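PDB 3KBB: phosphorylated carbohydrates phosphatase TM_1254 from Thermotoga maritima msb8, which removes phosphate from sugar phosphates such as erythrose 4-phosphate, fructose 6-phosphate, 2-deoxyglucose 6-phosphate and mannose 6-phosphate, with the help of a divalent metal cation. Local coordinates for residues L18-Y23 and D37-I42; E85-R90 and K204-L209; F127-F132 and L147-R152. One frame throughout, in Å; residues are numbered along the deposited sequence.

In the fold
Contact 1 (18-23 with 37-42) is a buried meeting of two helices in the helical cap, whereas contacts 2 and 3 belong to the core domain with its parallel sheet. No helix or strand is shared between them. Contact 2 (85-90 with 204-209) joins the returning cap linker to the turn before the last helix; contact 3 (127-132 with 147-152) lays a helix along the outermost strand 129-131. The chemistry follows the place: an aromatic cluster around a histidine in contact 1, prolines and a bridging water in the mostly buried contact 2, and branched aliphatic packing finished by an arginine in the partly exposed contact 3.

Contact 1. Residues L18-Y23 and D37-I42; sequences LYFEAY and DLHRRI
One face of the His39 imidazole lies against the start of helix 19-29: Phe20 CA sits over it, toward the rim, 3.6 Å from the ring centroid in a CH-pi contact. The Phe20 ring also turns its edge toward a His39 face, an edge-to-face pair with planes at 76° in which Phe20 CD1 is 3.6 Å from His39 CG. At the imidazole's own edge, near its plane, are Tyr19 CB and Tyr23 CD2, the latter 3.6 Å from His39 CE1. The Tyr23 ring meets the imidazole obliquely; its CE2 also reaches Ile42 CG2 at 4.2 Å.

With CG anti to the backbone N (chi1 179°), His39 extends from its helix into the angle between Phe20 and Tyr23. A histidine suits this place because it packs as an aromatic ring while ND1 is hydrogen-bonded to Tyr34 OH, which would hold the ring in this rotation. Although His39 NE2 comes within 3.3 Å of Phe20 N, the angle is too poor for a hydrogen bond. Tyr34 also meets the Phe20 ring nearly parallel, enlarging the aromatic cluster.

The axes of the two helix segments pass 10.6 Å apart at closest, their directions at 112°, within a helical cap like that of beta-phosphoglucomutase. Helix 47-57 adds Leu51 and Leu54 against Tyr23; Glu47 OE2 is hydrogen-bonded to Tyr23 OH, and Lys75 NZ of helix 64-82 to Tyr19 OH.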
loop_
_atom_site.group_PDB
_atom_site.type_symbol
_atom_site.label_atom_id
_atom_site.label_comp_id
_atom_site.label_asym_id
_atom_site.label_seq_id
_atom_site.Cartn_x
_atom_site.Cartn_y
_atom_site.Cartn_z
ATOM N N LEU A 18 9.566 7.340 -0.115
ATOM C CA LEU A 18 10.969 6.908 -0.263
ATOM C C LEU A 18 11.411 6.735 -1.697
ATOM O O LEU A 18 12.577 6.395 -1.937
ATOM C CB LEU A 18 11.225 5.601 0.474
ATOM C CG LEU A 18 10.899 5.598 1.981
ATOM C CD1 LEU A 18 11.063 4.204 2.560
ATOM C CD2 LEU A 18 11.772 6.573 2.692
ATOM N N TYR A 19 10.490 6.904 -2.646
ATOM C CA TYR A 19 10.850 6.728 -4.047
ATOM C C TYR A 19 11.886 7.746 -4.507
ATOM O O TYR A 19 12.754 7.410 -5.310
ATOM C CB TYR A 19 9.613 6.768 -4.929
ATOM C CG TYR A 19 9.044 5.389 -5.112
ATOM C CD1 TYR A 19 8.543 4.675 -4.016
ATOM C CD2 TYR A 19 9.022 4.789 -6.362
ATOM C CE1 TYR A 19 8.031 3.392 -4.167
ATOM C CE2 TYR A 19 8.528 3.492 -6.526
ATOM C CZ TYR A 19 8.017 2.816 -5.416
ATOM O OH TYR A 19 7.521 1.549 -5.587
ATOM N N PHE A 20 11.784 8.980 -4.015
ATOM C CA PHE A 20 12.748 10.003 -4.409
ATOM C C PHE A 20 14.163 9.553 -4.073
ATOM O O PHE A 20 15.024 9.512 -4.956
ATOM C CB PHE A 20 12.440 11.391 -3.830
ATOM C CG PHE A 20 13.497 12.404 -4.165
ATOM C CD1 PHE A 20 13.565 12.949 -5.452
ATOM C CD2 PHE A 20 14.467 12.756 -3.231
ATOM C CE1 PHE A 20 14.576 13.866 -5.790
ATOM C CE2 PHE A 20 15.472 13.662 -3.555
ATOM C CZ PHE A 20 15.531 14.205 -4.836
ATOM N N GLU A 21 14.403 9.182 -2.812
ATOM C CA GLU A 21 15.724 8.714 -2.413
ATOM C C GLU A 21 16.232 7.502 -3.215
ATOM O O GLU A 21 17.410 7.452 -3.618
ATOM C CB GLU A 21 15.795 8.474 -0.892
ATOM C CG GLU A 21 17.149 8.019 -0.408
ATOM C CD GLU A 21 18.281 8.975 -0.789
ATOM O OE1 GLU A 21 18.010 10.183 -1.030
ATOM O OE2 GLU A 21 19.446 8.515 -0.803
ATOM N N ALA A 22 15.343 6.538 -3.480
ATOM C CA ALA A 22 15.711 5.364 -4.284
ATOM C C ALA A 22 16.164 5.787 -5.697
ATOM O O ALA A 22 17.228 5.348 -6.173
ATOM C CB ALA A 22 14.520 4.395 -4.388
ATOM N N TYR A 23 15.379 6.645 -6.333
ATOM C CA TYR A 23 15.693 7.079 -7.705
ATOM C C TYR A 23 16.893 8.041 -7.726
ATOM O O TYR A 23 17.701 8.021 -8.662
ATOM C CB TYR A 23 14.495 7.709 -8.389
ATOM C CG TYR A 23 13.353 6.758 -8.715
ATOM C CD1 TYR A 23 13.454 5.382 -8.474
ATOM C CD2 TYR A 23 12.203 7.239 -9.321
ATOM C CE1 TYR A 23 12.379 4.505 -8.784
ATOM C CE2 TYR A 23 11.159 6.389 -9.649
ATOM C CZ TYR A 23 11.253 5.032 -9.382
ATOM O OH TYR A 23 10.176 4.249 -9.716
ATOM N N ASP A 37 11.600 18.221 -8.622
ATOM C CA ASP A 37 10.752 18.680 -9.715
ATOM C C ASP A 37 10.581 17.629 -10.808
ATOM O O ASP A 37 9.454 17.373 -11.234
ATOM C CB ASP A 37 11.265 19.993 -10.302
ATOM C CG ASP A 37 10.872 21.210 -9.456
ATOM O OD1 ASP A 37 10.274 21.050 -8.364
ATOM O OD2 ASP A 37 11.168 22.337 -9.890
ATOM N N LEU A 38 11.676 16.985 -11.237
ATOM C CA LEU A 38 11.540 15.898 -12.216
ATOM C C LEU A 38 10.826 14.718 -11.579
ATOM O O LEU A 38 9.969 14.085 -12.190
ATOM C CB LEU A 38 12.904 15.423 -12.768
ATOM C CG LEU A 38 12.914 14.192 -13.701
ATOM C CD1 LEU A 38 12.003 14.370 -14.911
ATOM C CD2 LEU A 38 14.322 13.901 -14.188
ATOM N N HIS A 39 11.195 14.433 -10.339
ATOM C CA HIS A 39 10.735 13.238 -9.689
ATOM C C HIS A 39 9.219 13.262 -9.499
ATOM O O HIS A 39 8.566 12.253 -9.753
ATOM C CB HIS A 39 11.376 13.077 -8.327
ATOM C CG HIS A 39 10.901 11.859 -7.617
ATOM N ND1 HIS A 39 11.256 10.584 -8.006
ATOM C CD2 HIS A 39 10.075 11.719 -6.551
ATOM C CE1 HIS A 39 10.664 9.704 -7.210
ATOM N NE2 HIS A 39 9.946 10.368 -6.318
ATOM N N ARG A 40 8.699 14.419 -9.082
ATOM C CA ARG A 40 7.250 14.669 -8.904
ATOM C C ARG A 40 6.486 14.341 -10.193
ATOM O O ARG A 40 5.357 13.822 -10.164
ATOM C CB ARG A 40 7.057 16.136 -8.554
ATOM C CG ARG A 40 5.613 16.623 -8.363
ATOM C CD ARG A 40 5.610 17.919 -7.521
ATOM N NE ARG A 40 6.316 17.755 -6.232
ATOM C CZ ARG A 40 7.496 18.301 -5.924
ATOM N NH1 ARG A 40 8.134 19.074 -6.800
ATOM N NH2 ARG A 40 8.046 18.069 -4.734
ATOM N N ARG A 41 7.109 14.652 -11.328
ATOM C CA ARG A 41 6.470 14.366 -12.609
ATOM C C ARG A 41 6.601 12.904 -12.991
ATOM O O ARG A 41 5.635 12.291 -13.471
ATOM C CB ARG A 41 6.992 15.308 -13.686
ATOM C CG ARG A 41 6.747 16.773 -13.353
ATOM C CD ARG A 41 5.282 17.001 -12.964
ATOM N NE ARG A 41 5.001 18.421 -12.830
ATOM C CZ ARG A 41 3.784 18.938 -12.745
ATOM N NH1 ARG A 41 2.710 18.142 -12.783
ATOM N NH2 ARG A 41 3.645 20.248 -12.630
ATOM N N ILE A 42 7.781 12.335 -12.769
ATOM C CA ILE A 42 8.042 10.912 -13.022
ATOM C C ILE A 42 7.062 10.009 -12.249
ATOM O O ILE A 42 6.702 8.902 -12.719
ATOM C CB ILE A 42 9.506 10.521 -12.657
ATOM C CG1 ILE A 42 10.531 11.131 -13.635
ATOM C CG2 ILE A 42 9.673 9.007 -12.625
ATOM C CD1 ILE A 42 10.329 10.744 -15.089
#

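Contact 2. Residues E85-R90 and K204-L209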
loop_
_atom_site.group_PDB
_atom_site.type_symbol
_atom_site.label_atom_id
_atom_site.label_comp_id
_atom_site.label_asym_id
_atom_site.label_seq_id
_atom_site.Cartn_x
_atom_site.Cartn_y
_atom_site.Cartn_z
ATOM N N GLU A 85 7.046 1.171 10.047
ATOM C CA GLU A 85 5.615 1.086 10.197
ATOM C C GLU A 85 5.050 2.486 10.474
ATOM O O GLU A 85 5.747 3.349 11.051
ATOM C CB GLU A 85 5.284 0.142 11.361
ATOM C CG GLU A 85 5.723 0.687 12.710
ATOM C CD GLU A 85 5.919 -0.413 13.737
ATOM O OE1 GLU A 85 6.963 -1.081 13.690
ATOM O OE2 GLU A 85 5.060 -0.597 14.610
ATOM N N ASN A 86 3.807 2.726 10.066
ATOM C CA ASN A 86 3.141 3.992 10.409
ATOM C C ASN A 86 2.791 4.020 11.902
ATOM O O ASN A 86 2.447 2.977 12.491
ATOM C CB ASN A 86 1.887 4.201 9.582
ATOM C CG ASN A 86 2.206 4.630 8.177
ATOM O OD1 ASN A 86 3.260 5.230 7.946
ATOM N ND2 ASN A 86 1.290 4.382 7.241
ATOM N N PRO A 87 2.843 5.223 12.513
ATOM C CA PRO A 87 2.505 5.289 13.944
ATOM C C PRO A 87 1.084 4.809 14.233
ATOM O O PRO A 87 0.140 5.161 13.507
ATOM C CB PRO A 87 2.647 6.795 14.278
ATOM C CG PRO A 87 2.631 7.525 12.926
ATOM C CD PRO A 87 3.235 6.541 11.954
ATOM N N GLY A 88 0.945 4.028 15.305
ATOM C CA GLY A 88 -0.366 3.570 15.802
ATOM C C GLY A 88 -0.906 2.339 15.099
ATOM O O GLY A 88 -1.880 1.726 15.567
ATOM N N VAL A 89 -0.286 1.955 13.982
ATOM C CA VAL A 89 -0.838 0.822 13.237
ATOM C C VAL A 89 -0.640 -0.530 13.979
ATOM O O VAL A 89 -1.554 -1.374 14.033
ATOM C CB VAL A 89 -0.286 0.810 11.788
ATOM C CG1 VAL A 89 -0.630 -0.485 11.105
ATOM C CG2 VAL A 89 -0.850 1.997 11.050
ATOM N N ARG A 90 0.531 -0.729 14.569
ATOM C CA ARG A 90 0.739 -1.948 15.355
ATOM C C ARG A 90 -0.308 -2.092 16.463
ATOM O O ARG A 90 -0.872 -3.176 16.645
ATOM C CB ARG A 90 2.174 -2.023 15.871
ATOM C CG ARG A 90 2.525 -3.344 16.528
ATOM C CD ARG A 90 3.969 -3.340 16.999
ATOM N NE ARG A 90 4.891 -3.149 15.877
ATOM C CZ ARG A 90 5.369 -4.158 15.140
ATOM N NH1 ARG A 90 5.007 -5.413 15.392
ATOM N NH2 ARG A 90 6.185 -3.900 14.138
ATOM N N LYS A 204 -6.294 9.399 9.721
ATOM C CA LYS A 204 -4.825 9.204 9.669
ATOM C C LYS A 204 -4.503 7.827 10.277
ATOM O O LYS A 204 -5.300 7.277 11.026
ATOM C CB LYS A 204 -4.103 10.321 10.454
ATOM C CG LYS A 204 -4.364 11.730 9.896
ATOM C CD LYS A 204 -3.551 12.806 10.608
ATOM C CE LYS A 204 -4.276 13.343 11.839
ATOM N NZ LYS A 204 -5.396 14.311 11.532
ATOM N N PRO A 205 -3.361 7.234 9.919
ATOM C CA PRO A 205 -3.004 5.926 10.470
ATOM C C PRO A 205 -3.113 5.892 11.992
ATOM O O PRO A 205 -3.644 4.929 12.542
ATOM C CB PRO A 205 -1.540 5.784 10.047
ATOM C CG PRO A 205 -1.549 6.453 8.705
ATOM C CD PRO A 205 -2.372 7.685 8.922
ATOM N N GLU A 206 -2.647 6.955 12.649
ATOM C CA GLU A 206 -2.733 7.091 14.117
ATOM C C GLU A 206 -4.143 7.083 14.648
ATOM O O GLU A 206 -4.327 6.868 15.828
ATOM C CB GLU A 206 -2.138 8.430 14.613
ATOM C CG GLU A 206 -0.854 8.826 13.995
ATOM C CD GLU A 206 -1.083 9.630 12.740
ATOM O OE1 GLU A 206 -1.421 10.833 12.851
ATOM O OE2 GLU A 206 -0.905 9.064 11.650
ATOM N N GLU A 207 -5.134 7.378 13.802
ATOM C CA GLU A 207 -6.529 7.450 14.265
ATOM C C GLU A 207 -7.277 6.126 14.106
ATOM O O GLU A 207 -8.427 5.993 14.520
ATOM C CB GLU A 207 -7.288 8.576 13.542
ATOM C CG GLU A 207 -6.844 9.998 13.984
ATOM C CD GLU A 207 -7.104 11.103 12.947
ATOM O OE1 GLU A 207 -7.810 10.880 11.923
ATOM O OE2 GLU A 207 -6.564 12.227 13.168
ATOM N N ILE A 208 -6.624 5.145 13.491
ATOM C CA ILE A 208 -7.311 3.880 13.169
ATOM C C ILE A 208 -7.704 3.148 14.464
ATOM O O ILE A 208 -8.804 2.609 14.576
ATOM C CB ILE A 208 -6.421 3.008 12.279
ATOM C CG1 ILE A 208 -6.312 3.645 10.864
ATOM C CG2 ILE A 208 -6.967 1.561 12.212
ATOM C CD1 ILE A 208 -5.313 2.936 9.920
ATOM N N LEU A 209 -6.809 3.161 15.441
ATOM C CA LEU A 209 -7.102 2.496 16.716
ATOM C C LEU A 209 -8.414 2.971 17.346
ATOM O O LEU A 209 -9.257 2.172 17.693
ATOM C CB LEU A 209 -5.919 2.654 17.674
ATOM C CG LEU A 209 -6.170 2.101 19.092
ATOM C CD1 LEU A 209 -6.485 0.613 19.140
ATOM C CD2 LEU A 209 -4.956 2.391 19.893
HETATM O O HOH W 1 -4.076 3.589 14.968
#
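Pro205 fits its ring against Asn86 and Val89: its CB lies 3.8 Å from Asn86 CB, and its CG approaches the amide end of Asn86. Asn86 CG stands beside the backbone N and anti to the carbonyl carbon (chi1 -76°), which carries the amide past the proline to the first cap linker, where ND2 gives hydrogen bonds to Val11 O and Asp14 OD1. An asparagine thus offers an apolar CB to the proline and an amide nitrogen with two hydrogen-bond acceptors beyond it. From Val89 comes the CG2 branch, 4.0 Å from Pro205 CB; a beta-branched side chain can present one methyl here, and Val89 also touches Leu12.

In HAD enzymes with this type of cap, two linkers join cap and core, and 85-88 ends the returning one just before helix 89-98. Gly88 holds the N-cap position, and glycine suits it twice over: the positive phi of 84° is favourable to it, and the lack of a side chain lets its CA come within 4.6 Å of Glu206 CA.

Alongside, the Pro87 ring and the Glu206 side chain point the same way, their CG atoms 3.9 Å apart. Glu206 is bent at chi2 (89°), folding the carboxylate back toward the Pro87 ring, which OE2 approaches. No direct hydrogen bond joins the segments. Instead, one water donates to Pro205 O at 2.8 Å and weakly to Gly88 O, and accepts from Leu209 N. Within 85-90, Arg90 grips Glu85 side-on, NE to OE2 and NH2 to OE1, fastening the linker to the helix that follows.

Contact 3. Residues F127-F132 and L147-R152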
loop_
_atom_site.group_PDB
_atom_site.type_symbol
_atom_site.label_atom_id
_atom_site.label_comp_id
_atom_site.label_asym_id
_atom_site.label_seq_id
_atom_site.Cartn_x
_atom_site.Cartn_y
_atom_site.Cartn_z
ATOM N N PHE A 127 -1.634 -11.340 10.827
ATOM C CA PHE A 127 -2.701 -11.618 9.889
ATOM C C PHE A 127 -3.116 -13.069 9.821
ATOM O O PHE A 127 -2.267 -13.960 9.843
ATOM C CB PHE A 127 -2.269 -11.093 8.520
ATOM C CG PHE A 127 -2.168 -9.583 8.502
ATOM C CD1 PHE A 127 -3.328 -8.832 8.396
ATOM C CD2 PHE A 127 -0.960 -8.958 8.698
ATOM C CE1 PHE A 127 -3.278 -7.459 8.432
ATOM C CE2 PHE A 127 -0.857 -7.574 8.702
ATOM C CZ PHE A 127 -2.048 -6.809 8.607
ATOM N N ASP A 128 -4.418 -13.282 9.718
ATOM C CA ASP A 128 -5.030 -14.573 9.508
ATOM C C ASP A 128 -5.140 -14.885 8.013
ATOM O O ASP A 128 -4.985 -16.043 7.576
ATOM C CB ASP A 128 -6.415 -14.502 10.109
ATOM C CG ASP A 128 -6.363 -14.219 11.621
ATOM O OD1 ASP A 128 -5.794 -15.054 12.364
ATOM O OD2 ASP A 128 -6.852 -13.153 12.076
ATOM N N VAL A 129 -5.422 -13.847 7.236
ATOM C CA VAL A 129 -5.618 -14.002 5.797
ATOM C C VAL A 129 -4.812 -12.913 5.114
ATOM O O VAL A 129 -4.875 -11.736 5.520
ATOM C CB VAL A 129 -7.121 -13.876 5.440
ATOM C CG1 VAL A 129 -7.347 -13.584 3.953
ATOM C CG2 VAL A 129 -7.907 -15.137 5.891
HETATM N N MSE A 130 -4.120 -13.247 4.021
HETATM C CA MSE A 130 -3.425 -12.191 3.283
HETATM C C MSE A 130 -3.595 -12.489 1.798
HETATM O O MSE A 130 -3.435 -13.652 1.386
HETATM C CB MSE A 130 -1.933 -12.149 3.651
HETATM C CG MSE A 130 -1.590 -11.936 5.186
HETATM SE SE MSE A 130 0.274 -11.566 5.442
HETATM C CE MSE A 130 0.987 -13.398 5.258
ATOM N N VAL A 131 -4.011 -11.502 1.013
ATOM C CA VAL A 131 -4.219 -11.700 -0.434
ATOM C C VAL A 131 -3.347 -10.665 -1.151
ATOM O O VAL A 131 -3.289 -9.491 -0.709
ATOM C CB VAL A 131 -5.713 -11.509 -0.800
ATOM C CG1 VAL A 131 -5.905 -11.504 -2.302
ATOM C CG2 VAL A 131 -6.604 -12.625 -0.174
ATOM N N PHE A 132 -2.693 -11.082 -2.252
ATOM C CA PHE A 132 -1.653 -10.289 -2.914
ATOM C C PHE A 132 -2.043 -10.086 -4.372
ATOM O O PHE A 132 -2.914 -10.772 -4.866
ATOM C CB PHE A 132 -0.301 -11.027 -2.788
ATOM C CG PHE A 132 0.094 -11.244 -1.348
ATOM C CD1 PHE A 132 0.702 -10.228 -0.633
ATOM C CD2 PHE A 132 -0.196 -12.447 -0.725
ATOM C CE1 PHE A 132 1.045 -10.394 0.711
ATOM C CE2 PHE A 132 0.112 -12.614 0.635
ATOM C CZ PHE A 132 0.740 -11.574 1.330
ATOM N N LEU A 147 -13.188 -9.720 -2.967
ATOM C CA LEU A 147 -14.001 -10.971 -3.005
ATOM C C LEU A 147 -13.162 -12.167 -2.531
ATOM O O LEU A 147 -13.652 -13.022 -1.764
ATOM C CB LEU A 147 -14.584 -11.169 -4.429
ATOM C CG LEU A 147 -15.646 -10.136 -4.805
ATOM C CD1 LEU A 147 -15.885 -10.193 -6.357
ATOM C CD2 LEU A 147 -16.966 -10.302 -4.020
ATOM N N LEU A 148 -11.888 -12.234 -2.943
ATOM C CA LEU A 148 -11.007 -13.331 -2.515
ATOM C C LEU A 148 -10.678 -13.221 -1.011
ATOM O O LEU A 148 -10.647 -14.241 -0.296
ATOM C CB LEU A 148 -9.717 -13.333 -3.347
ATOM C CG LEU A 148 -8.718 -14.499 -3.137
ATOM C CD1 LEU A 148 -9.413 -15.861 -3.217
ATOM C CD2 LEU A 148 -7.532 -14.364 -4.131
ATOM N N VAL A 149 -10.450 -11.995 -0.522
ATOM C CA VAL A 149 -10.250 -11.794 0.931
ATOM C C VAL A 149 -11.471 -12.302 1.707
ATOM O O VAL A 149 -11.292 -13.019 2.723
ATOM C CB VAL A 149 -9.974 -10.300 1.308
ATOM C CG1 VAL A 149 -9.893 -10.134 2.865
ATOM C CG2 VAL A 149 -8.643 -9.852 0.697
ATOM N N LEU A 150 -12.681 -11.925 1.253
ATOM C CA LEU A 150 -13.940 -12.357 1.884
ATOM C C LEU A 150 -14.067 -13.880 1.855
ATOM O O LEU A 150 -14.465 -14.491 2.834
ATOM C CB LEU A 150 -15.153 -11.701 1.251
ATOM C CG LEU A 150 -15.237 -10.171 1.402
ATOM C CD1 LEU A 150 -16.363 -9.620 0.550
ATOM C CD2 LEU A 150 -15.480 -9.932 2.910
ATOM N N GLU A 151 -13.686 -14.463 0.717
ATOM C CA GLU A 151 -13.716 -15.924 0.544
ATOM C C GLU A 151 -12.823 -16.632 1.515
ATOM O O GLU A 151 -13.259 -17.596 2.163
ATOM C CB GLU A 151 -13.357 -16.304 -0.880
ATOM C CG GLU A 151 -13.494 -17.834 -1.129
ATOM C CD GLU A 151 -13.485 -18.160 -2.588
ATOM O OE1 GLU A 151 -12.574 -17.664 -3.284
ATOM O OE2 GLU A 151 -14.401 -18.896 -3.028
ATOM N N ARG A 152 -11.565 -16.198 1.596
ATOM C CA ARG A 152 -10.593 -16.811 2.451
ATOM C C ARG A 152 -10.932 -16.600 3.942
ATOM O O ARG A 152 -10.654 -17.462 4.767
ATOM C CB ARG A 152 -9.184 -16.302 2.152
ATOM C CG ARG A 152 -8.628 -16.783 0.759
ATOM C CD ARG A 152 -7.114 -16.455 0.582
ATOM N NE ARG A 152 -6.679 -16.806 -0.780
ATOM C CZ ARG A 152 -5.559 -16.399 -1.408
ATOM N NH1 ARG A 152 -4.646 -15.623 -0.826
ATOM N NH2 ARG A 152 -5.336 -16.831 -2.642
#
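The Arg152 side chain runs along one side of strand 129-131, from Val129 to Val131. Its CB rests 3.7 Å from Val129 CG1, with Val129 CG2 farther off. CG stands anti to the carbonyl carbon (chi1 -69°), and from there the chain runs extended to NE, carrying CD past Val131 CG2 at 3.9 Å. At the tip, NH1 again meets Val131 CG2 and donates a weak hydrogen bond to Met130 O, 3.2 Å away with a bent N-H...O angle of 128°; this oxygen lies at the guanidinium edge, in its plane. Gln135 OE1 is the stronger partner of NH1, and Leu148 CD2 lies over one guanidinium face, toward its rim.

Along the strand the valines alternate with selenomethionine Met130, whose side chain leaves from the other side. The buried Val131 puts CG1 3.8 Å from Leu148 CD2 and CG2 3.6 Å from Val149 CG2. Compact beta-branched residues suit this close seam, where helix 147-152 runs nearly antiparallel to the strand, 8.5 Å between axes. The helix is part of the crossover from this outermost strand to strand 160-164 of the Rossmann-like HAD core, and Val149 continues onto Ala104 and Ala106 of the adjoining strand.

Cohesion is therefore mainly apolar: Arg152 adds contacts through CB and CD as well as NH1, and its charged end, at the margin, supplements them with one weak bond to a strand carbonyl.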